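Local coordinates for tail fiber protein (Acinetobacter phage AM24, PDB 5W5P), which probably recognises, and may depolymerise, the capsular polysaccharide of its Acinetobacter baumannii host as a trimeric tailspike, at residues A171-F182 with R209-V220. Sequence-based numbering, arbitrary orientation.
Sequences ARVWVYSNTGIF and RFQGDGVSQSVV
Strands 172-175 and 209-211 run parallel, their axes 4.7 Å apart. Arg172 pairs with Arg209, Val173 with Phe210 and Trp174 with Gln211. Val173 N donates to Arg209 O at 2.8 Å, and Val173 O accepts from Gln211 N. Beyond these strands the segments pair again: Ser177 N donates to Gln217 O, Ile181 N to Val219 O and Phe182 N to Val220 O.

On the Trp174 side of the strands, Arg172 NE donates to Gln211 OE1 at 3.0 Å, reaching it from above the carbonyl plane. CG of Gln211 lies anti to its backbone N (chi1 -172°), and the extended chain runs alongside the indole. Gln211 NE2 comes 3.3 Å from Trp174 CH2. The Arg172 guanidinium lies between Trp174 CZ2 and Arg209 NH1, and its NH1 is hydrogen-bonded to Ser144 OG. Asp161 of the second subunit makes a salt bridge to Arg172 and accepts from Arg209 NH1 through its backbone O.

On the other side, Phe210 CD2 meets Val173 CB and Val175 CG2, both at 3.8 Å.

This is stacking of successive coils in a parallel beta-helix. One side is apolar; the other mixes the Trp174 ring with polar groups, and its paired arginines are tied to a neighbouring subunit.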
loop_
_atom_site.group_PDB
_atom_site.type_symbol
_atom_site.label_atom_id
_atom_site.label_comp_id
_atom_site.label_asym_id
_atom_site.label_seq_id
_atom_site.Cartn_x
_atom_site.Cartn_y
_atom_site.Cartn_z
ATOM N N ALA A 171 -6.406 -7.361 -29.472
ATOM C CA ALA A 171 -5.977 -8.542 -30.203
ATOM C C ALA A 171 -5.573 -9.661 -29.245
ATOM O O ALA A 171 -5.298 -9.443 -28.061
ATOM C CB ALA A 171 -4.810 -8.199 -31.130
ATOM N N ARG A 172 -5.539 -10.876 -29.781
ATOM C CA ARG A 172 -5.112 -12.055 -29.043
ATOM C C ARG A 172 -3.794 -12.565 -29.606
ATOM O O ARG A 172 -3.578 -12.541 -30.822
ATOM C CB ARG A 172 -6.170 -13.159 -29.111
ATOM C CG ARG A 172 -5.750 -14.453 -28.443
ATOM C CD ARG A 172 -6.482 -15.636 -29.033
ATOM N NE ARG A 172 -7.763 -15.839 -28.374
ATOM C CZ ARG A 172 -8.920 -15.970 -29.010
ATOM N NH1 ARG A 172 -8.964 -15.930 -30.334
ATOM N NH2 ARG A 172 -10.035 -16.150 -28.315
ATOM N N VAL A 173 -2.910 -13.013 -28.717
ATOM C CA VAL A 173 -1.631 -13.603 -29.093
ATOM C C VAL A 173 -1.574 -14.991 -28.474
ATOM O O VAL A 173 -1.531 -15.125 -27.246
ATOM C CB VAL A 173 -0.439 -12.751 -28.637
ATOM C CG1 VAL A 173 0.882 -13.458 -28.952
ATOM C CG2 VAL A 173 -0.485 -11.380 -29.281
ATOM N N TRP A 174 -1.592 -16.023 -29.315
ATOM C CA TRP A 174 -1.325 -17.379 -28.855
ATOM C C TRP A 174 0.170 -17.543 -28.623
ATOM O O TRP A 174 0.980 -17.230 -29.502
ATOM C CB TRP A 174 -1.807 -18.405 -29.874
ATOM C CG TRP A 174 -3.283 -18.433 -30.065
ATOM C CD1 TRP A 174 -3.992 -17.805 -31.048
ATOM C CD2 TRP A 174 -4.240 -19.137 -29.266
ATOM N NE1 TRP A 174 -5.332 -18.070 -30.907
ATOM C CE2 TRP A 174 -5.512 -18.889 -29.823
ATOM C CE3 TRP A 174 -4.145 -19.958 -28.137
ATOM C CZ2 TRP A 174 -6.681 -19.428 -29.291
ATOM C CZ3 TRP A 174 -5.307 -20.494 -27.609
ATOM C CH2 TRP A 174 -6.559 -20.224 -28.185
ATOM N N VAL A 175 0.537 -18.037 -27.443
ATOM C CA VAL A 175 1.928 -18.096 -27.010
ATOM C C VAL A 175 2.388 -19.546 -27.009
ATOM O O VAL A 175 1.708 -20.421 -26.458
ATOM C CB VAL A 175 2.105 -17.465 -25.621
ATOM C CG1 VAL A 175 3.580 -17.384 -25.267
ATOM C CG2 VAL A 175 1.451 -16.089 -25.581
ATOM N N TYR A 176 3.547 -19.795 -27.621
ATOM C CA TYR A 176 4.164 -21.126 -27.661
ATOM C C TYR A 176 5.661 -20.929 -27.425
ATOM O O TYR A 176 6.421 -20.692 -28.367
ATOM C CB TYR A 176 3.891 -21.833 -28.985
ATOM C CG TYR A 176 2.456 -22.259 -29.167
ATOM C CD1 TYR A 176 1.517 -21.388 -29.706
ATOM C CD2 TYR A 176 2.037 -23.532 -28.804
ATOM C CE1 TYR A 176 0.202 -21.769 -29.877
ATOM C CE2 TYR A 176 0.720 -23.922 -28.969
ATOM C CZ TYR A 176 -0.192 -23.035 -29.508
ATOM O OH TYR A 176 -1.505 -23.415 -29.679
ATOM N N SER A 177 6.078 -21.032 -26.163
ATOM C CA SER A 177 7.483 -20.845 -25.827
ATOM C C SER A 177 7.745 -21.382 -24.431
ATOM O O SER A 177 6.982 -21.103 -23.501
ATOM C CB SER A 177 7.881 -19.369 -25.906
ATOM O OG SER A 177 9.221 -19.186 -25.483
ATOM N N ASN A 178 8.831 -22.141 -24.292
ATOM C CA ASN A 178 9.286 -22.635 -23.001
ATOM C C ASN A 178 10.133 -21.618 -22.250
ATOM O O ASN A 178 10.382 -21.808 -21.053
ATOM C CB ASN A 178 10.085 -23.928 -23.191
ATOM C CG ASN A 178 10.169 -24.757 -21.927
ATOM O OD1 ASN A 178 9.381 -24.574 -20.992
ATOM N ND2 ASN A 178 11.127 -25.679 -21.887
ATOM N N THR A 179 10.569 -20.545 -22.910
ATOM C CA THR A 179 11.473 -19.572 -22.307
ATOM C C THR A 179 10.940 -18.146 -22.301
ATOM O O THR A 179 11.347 -17.360 -21.443
ATOM C CB THR A 179 12.829 -19.581 -23.030
ATOM O OG1 THR A 179 12.648 -19.150 -24.385
ATOM C CG2 THR A 179 13.440 -20.978 -23.020
ATOM N N GLY A 180 10.048 -17.792 -23.226
ATOM C CA GLY A 180 9.530 -16.439 -23.324
ATOM C C GLY A 180 9.511 -15.911 -24.748
ATOM O O GLY A 180 10.571 -15.763 -25.367
ATOM N N ILE A 181 8.319 -15.624 -25.284
ATOM C CA ILE A 181 8.232 -15.138 -26.657
ATOM C C ILE A 181 8.851 -13.759 -26.807
ATOM O O ILE A 181 9.159 -13.343 -27.931
ATOM C CB ILE A 181 6.779 -15.097 -27.170
ATOM C CG1 ILE A 181 5.860 -14.458 -26.130
ATOM C CG2 ILE A 181 6.306 -16.487 -27.578
ATOM C CD1 ILE A 181 4.620 -13.848 -26.731
ATOM N N PHE A 182 9.032 -13.033 -25.712
ATOM C CA PHE A 182 9.692 -11.738 -25.728
ATOM C C PHE A 182 10.936 -11.816 -24.858
ATOM O O PHE A 182 10.873 -12.273 -23.709
ATOM C CB PHE A 182 8.746 -10.635 -25.249
ATOM C CG PHE A 182 7.706 -10.261 -26.264
ATOM C CD1 PHE A 182 8.075 -9.673 -27.466
ATOM C CD2 PHE A 182 6.365 -10.522 -26.033
ATOM C CE1 PHE A 182 7.122 -9.338 -28.415
ATOM C CE2 PHE A 182 5.403 -10.190 -26.977
ATOM C CZ PHE A 182 5.785 -9.595 -28.171
ATOM N N ARG A 209 -4.419 -9.775 -25.207
ATOM C CA ARG A 209 -4.870 -11.024 -24.600
ATOM C C ARG A 209 -3.855 -12.104 -24.954
ATOM O O ARG A 209 -3.851 -12.612 -26.078
ATOM C CB ARG A 209 -6.263 -11.394 -25.088
ATOM C CG ARG A 209 -7.342 -10.389 -24.728
ATOM C CD ARG A 209 -8.673 -10.778 -25.343
ATOM N NE ARG A 209 -8.659 -10.637 -26.794
ATOM C CZ ARG A 209 -9.255 -11.478 -27.638
ATOM N NH1 ARG A 209 -9.910 -12.536 -27.179
ATOM N NH2 ARG A 209 -9.195 -11.259 -28.945
ATOM N N PHE A 210 -2.985 -12.448 -24.007
ATOM C CA PHE A 210 -2.043 -13.542 -24.193
ATOM C C PHE A 210 -2.715 -14.838 -23.766
ATOM O O PHE A 210 -3.306 -14.908 -22.688
ATOM C CB PHE A 210 -0.761 -13.299 -23.398
ATOM C CG PHE A 210 0.076 -12.168 -23.933
ATOM C CD1 PHE A 210 0.112 -10.941 -23.288
ATOM C CD2 PHE A 210 0.819 -12.332 -25.094
ATOM C CE1 PHE A 210 0.891 -9.899 -23.780
ATOM C CE2 PHE A 210 1.587 -11.298 -25.599
ATOM C CZ PHE A 210 1.624 -10.079 -24.942
ATOM N N GLN A 211 -2.647 -15.853 -24.620
ATOM C CA GLN A 211 -3.391 -17.082 -24.393
ATOM C C GLN A 211 -2.559 -18.288 -24.797
ATOM O O GLN A 211 -1.893 -18.275 -25.837
ATOM C CB GLN A 211 -4.717 -17.075 -25.172
ATOM C CG GLN A 211 -5.650 -18.236 -24.840
ATOM C CD GLN A 211 -7.080 -17.999 -25.307
ATOM O OE1 GLN A 211 -7.478 -16.864 -25.577
ATOM N NE2 GLN A 211 -7.860 -19.075 -25.404
ATOM N N GLY A 212 -2.594 -19.328 -23.957
ATOM C CA GLY A 212 -2.032 -20.616 -24.289
ATOM C C GLY A 212 -3.135 -21.661 -24.369
ATOM O O GLY A 212 -4.279 -21.423 -23.968
ATOM N N ASP A 213 -2.777 -22.831 -24.902
ATOM C CA ASP A 213 -3.729 -23.930 -25.005
ATOM C C ASP A 213 -3.783 -24.795 -23.750
ATOM O O ASP A 213 -4.666 -25.653 -23.643
ATOM C CB ASP A 213 -3.404 -24.811 -26.220
ATOM C CG ASP A 213 -1.961 -25.270 -26.249
ATOM O OD1 ASP A 213 -1.240 -25.051 -25.257
ATOM O OD2 ASP A 213 -1.540 -25.849 -27.269
ATOM N N GLY A 214 -2.867 -24.596 -22.803
ATOM C CA GLY A 214 -2.861 -25.360 -21.574
ATOM C C GLY A 214 -2.286 -26.753 -21.679
ATOM O O GLY A 214 -2.081 -27.398 -20.643
ATOM N N VAL A 215 -2.024 -27.246 -22.888
ATOM C CA VAL A 215 -1.407 -28.547 -23.099
ATOM C C VAL A 215 0.004 -28.413 -23.652
ATOM O O VAL A 215 0.566 -29.387 -24.161
ATOM C CB VAL A 215 -2.269 -29.436 -24.012
ATOM C CG1 VAL A 215 -3.576 -29.804 -23.319
ATOM C CG2 VAL A 215 -2.534 -28.739 -25.339
ATOM N N SER A 216 0.589 -27.223 -23.574
ATOM C CA SER A 216 1.950 -26.990 -24.026
ATOM C C SER A 216 2.503 -25.803 -23.250
ATOM O O SER A 216 1.793 -25.162 -22.471
ATOM C CB SER A 216 1.998 -26.744 -25.534
ATOM O OG SER A 216 1.250 -25.591 -25.868
ATOM N N GLN A 217 3.777 -25.499 -23.480
ATOM C CA GLN A 217 4.458 -24.452 -22.732
ATOM C C GLN A 217 4.226 -23.097 -23.386
ATOM O O GLN A 217 4.405 -22.947 -24.600
ATOM C CB GLN A 217 5.954 -24.754 -22.629
ATOM C CG GLN A 217 6.294 -25.799 -21.574
ATOM C CD GLN A 217 5.736 -25.451 -20.200
ATOM O OE1 GLN A 217 6.047 -24.403 -19.637
ATOM N NE2 GLN A 217 4.912 -26.334 -19.655
ATOM N N SER A 218 3.828 -22.112 -22.573
ATOM C CA SER A 218 3.610 -20.742 -23.034
ATOM C C SER A 218 4.139 -19.781 -21.981
ATOM O O SER A 218 3.592 -19.696 -20.878
ATOM C CB SER A 218 2.133 -20.475 -23.306
ATOM O OG SER A 218 1.327 -20.854 -22.204
ATOM N N VAL A 219 5.191 -19.047 -22.324
ATOM C CA VAL A 219 5.786 -18.037 -21.459
ATOM C C VAL A 219 5.834 -16.733 -22.241
ATOM O O VAL A 219 6.240 -16.725 -23.407
ATOM C CB VAL A 219 7.193 -18.446 -20.986
ATOM C CG1 VAL A 219 7.858 -17.300 -20.223
ATOM C CG2 VAL A 219 7.125 -19.726 -20.139
ATOM N N VAL A 220 5.407 -15.637 -21.610
ATOM C CA VAL A 220 5.289 -14.354 -22.302
ATOM C C VAL A 220 6.601 -13.585 -22.209
ATOM O O VAL A 220 7.186 -13.208 -23.232
ATOM C CB VAL A 220 4.122 -13.517 -21.745
ATOM C CG1 VAL A 220 3.975 -12.214 -22.529
ATOM C CG2 VAL A 220 2.829 -14.320 -21.780
HETATM O O HOH W 1 0.323 -22.839 -25.752
#